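Local coordinates for protein L-ribulose 3-epimerase (Methylomonas sp. DH-1, PDB 7CJ7) that catalyses the manganese-dependent epimerization of ketoses at C3, working fastest on L-ribulose and also converting D-allulose and D-fructose, at residues V210-S215 and V225-F230. Numbering follows the deposited sequence.
Sequences VHIGES and VDFASF. With MN (manganese (II) ion), chain D.
Val210 sets its CG1 methyl at the edge of the Phe230 ring, 3.9 Å from CE2, a compact branched side chain suited to the outer face of a barrel strand. His211 turns the other way, into the barrel, where its ND1 binds the manganese ion at 2.2 Å beside Glu152, Asp185 and Glu246. Ile212 leaves the strand at a slant, yet its two branches reach the helix: with CG1 beside the backbone N (chi1 -56°), CD1 reaches Phe230 CE2 at 3.6 Å while CG2 meets Phe227 CE1. Gly213 O lies near Phe227 CZ and accepts from Thr186 OG1; glycine fits because a side chain would point away from the helix, with Asp185 and Glu246 close by. Glu214, bent at chi2 (47°), folds back so that its OE2 takes Val225 N on the syn lone pair (3.0 Å) and Ser215 N on the anti one (2.8 Å). OE1 lies in plane at the Phe227 ring edge, accepts from Gly221 N, and shares a water with Val225 O. With an alanine here, Val225 N and Ser215 N would probably lose their shared acceptor, and the loop before the helix could drift. Ser215 lays its N and CB against Val225 CG2, its OG hydrogen-bonded to Asn224 N. Val225 CG1 covers one face of Phe227, and Asp226 N-caps the helix through Ser229 N. In this TIM barrel, strand 207-212 thus packs against the N-terminal turn of helix 227-236, within the beta-alpha-beta unit ending in strand 242-245; Thr186 of helix 186-192 touches both phenylalanines, and Met189 touches Phe230.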
loop_
_atom_site.group_PDB
_atom_site.type_symbol
_atom_site.label_atom_id
_atom_site.label_comp_id
_atom_site.label_asym_id
_atom_site.label_seq_id
_atom_site.Cartn_x
_atom_site.Cartn_y
_atom_site.Cartn_z
ATOM N N VAL A 210 -16.558 -2.437 10.315
ATOM C CA VAL A 210 -15.248 -1.819 10.632
ATOM C C VAL A 210 -14.200 -2.912 10.832
ATOM O O VAL A 210 -14.466 -3.884 11.573
ATOM C CB VAL A 210 -15.346 -0.910 11.867
ATOM C CG1 VAL A 210 -13.963 -0.554 12.383
ATOM C CG2 VAL A 210 -16.170 0.330 11.580
ATOM N N HIS A 211 -13.061 -2.750 10.165
ATOM C CA HIS A 211 -11.807 -3.479 10.459
ATOM C C HIS A 211 -10.827 -2.550 11.164
ATOM O O HIS A 211 -10.597 -1.409 10.685
ATOM C CB HIS A 211 -11.180 -4.064 9.202
ATOM C CG HIS A 211 -11.860 -5.304 8.741
ATOM N ND1 HIS A 211 -11.460 -5.974 7.607
ATOM C CD2 HIS A 211 -12.905 -5.995 9.252
ATOM C CE1 HIS A 211 -12.193 -7.059 7.459
ATOM N NE2 HIS A 211 -13.110 -7.082 8.440
ATOM N N ILE A 212 -10.243 -3.078 12.238
ATOM C CA ILE A 212 -9.154 -2.432 13.011
ATOM C C ILE A 212 -7.870 -3.162 12.633
ATOM O O ILE A 212 -7.722 -4.345 13.002
ATOM C CB ILE A 212 -9.433 -2.477 14.521
ATOM C CG1 ILE A 212 -10.776 -1.838 14.875
ATOM C CG2 ILE A 212 -8.279 -1.861 15.298
ATOM C CD1 ILE A 212 -10.925 -0.411 14.397
ATOM N N GLY A 213 -7.021 -2.486 11.870
ATOM C CA GLY A 213 -5.683 -2.964 11.480
ATOM C C GLY A 213 -4.640 -1.886 11.702
ATOM O O GLY A 213 -4.900 -0.709 11.366
ATOM N N GLU A 214 -3.489 -2.253 12.251
ATOM C CA GLU A 214 -2.353 -1.313 12.401
ATOM C C GLU A 214 -1.787 -1.020 11.003
ATOM O O GLU A 214 -2.117 -1.742 10.041
ATOM C CB GLU A 214 -1.324 -1.898 13.372
ATOM C CG GLU A 214 -0.231 -0.928 13.797
ATOM C CD GLU A 214 -0.674 0.462 14.239
ATOM O OE1 GLU A 214 -0.770 0.698 15.468
ATOM O OE2 GLU A 214 -0.882 1.326 13.353
ATOM N N SER A 215 -0.980 0.026 10.883
ATOM C CA SER A 215 -0.409 0.494 9.596
ATOM C C SER A 215 0.347 -0.635 8.893
ATOM O O SER A 215 0.316 -0.675 7.651
ATOM C CB SER A 215 0.462 1.705 9.814
ATOM O OG SER A 215 1.440 1.466 10.825
ATOM N N VAL A 225 -1.074 4.251 12.722
ATOM C CA VAL A 225 -2.518 4.589 12.556
ATOM C C VAL A 225 -2.946 5.522 13.692
ATOM O O VAL A 225 -2.665 5.219 14.872
ATOM C CB VAL A 225 -3.434 3.360 12.473
ATOM C CG1 VAL A 225 -4.887 3.736 12.710
ATOM C CG2 VAL A 225 -3.274 2.655 11.142
ATOM N N ASP A 226 -3.645 6.601 13.341
ATOM C CA ASP A 226 -4.225 7.536 14.334
ATOM C C ASP A 226 -5.534 6.935 14.855
ATOM O O ASP A 226 -6.616 7.350 14.406
ATOM C CB ASP A 226 -4.452 8.923 13.734
ATOM C CG ASP A 226 -4.751 9.991 14.770
ATOM O OD1 ASP A 226 -5.145 9.623 15.899
ATOM O OD2 ASP A 226 -4.603 11.187 14.430
ATOM N N PHE A 227 -5.447 5.987 15.780
ATOM C CA PHE A 227 -6.653 5.345 16.357
ATOM C C PHE A 227 -7.455 6.356 17.176
ATOM O O PHE A 227 -8.691 6.228 17.201
ATOM C CB PHE A 227 -6.277 4.108 17.169
ATOM C CG PHE A 227 -5.901 2.936 16.307
ATOM C CD1 PHE A 227 -6.836 2.346 15.475
ATOM C CD2 PHE A 227 -4.609 2.436 16.318
ATOM C CE1 PHE A 227 -6.486 1.271 14.679
ATOM C CE2 PHE A 227 -4.268 1.355 15.527
ATOM C CZ PHE A 227 -5.206 0.784 14.700
ATOM N N ALA A 228 -6.805 7.343 17.794
ATOM C CA ALA A 228 -7.501 8.357 18.622
ATOM C C ALA A 228 -8.532 9.081 17.750
ATOM O O ALA A 228 -9.693 9.236 18.194
ATOM C CB ALA A 228 -6.512 9.315 19.247
ATOM N N SER A 229 -8.120 9.499 16.553
ATOM C CA SER A 229 -8.962 10.221 15.571
ATOM C C SER A 229 -10.074 9.297 15.075
ATOM O O SER A 229 -11.242 9.722 15.011
ATOM C CB SER A 229 -8.128 10.752 14.439
ATOM O OG SER A 229 -8.939 11.463 13.532
ATOM N N PHE A 230 -9.733 8.055 14.754
ATOM C CA PHE A 230 -10.698 7.092 14.186
ATOM C C PHE A 230 -11.797 6.783 15.211
ATOM O O PHE A 230 -12.980 6.847 14.852
ATOM C CB PHE A 230 -10.000 5.811 13.745
ATOM C CG PHE A 230 -10.959 4.844 13.113
ATOM C CD1 PHE A 230 -11.573 5.157 11.913
ATOM C CD2 PHE A 230 -11.299 3.661 13.747
ATOM C CE1 PHE A 230 -12.462 4.274 11.323
ATOM C CE2 PHE A 230 -12.189 2.778 13.157
ATOM C CZ PHE A 230 -12.780 3.093 11.955
HETATM MN MN MN D . -9.923 -5.515 6.116
HETATM O O HOH W 1 -1.146 3.352 16.186
#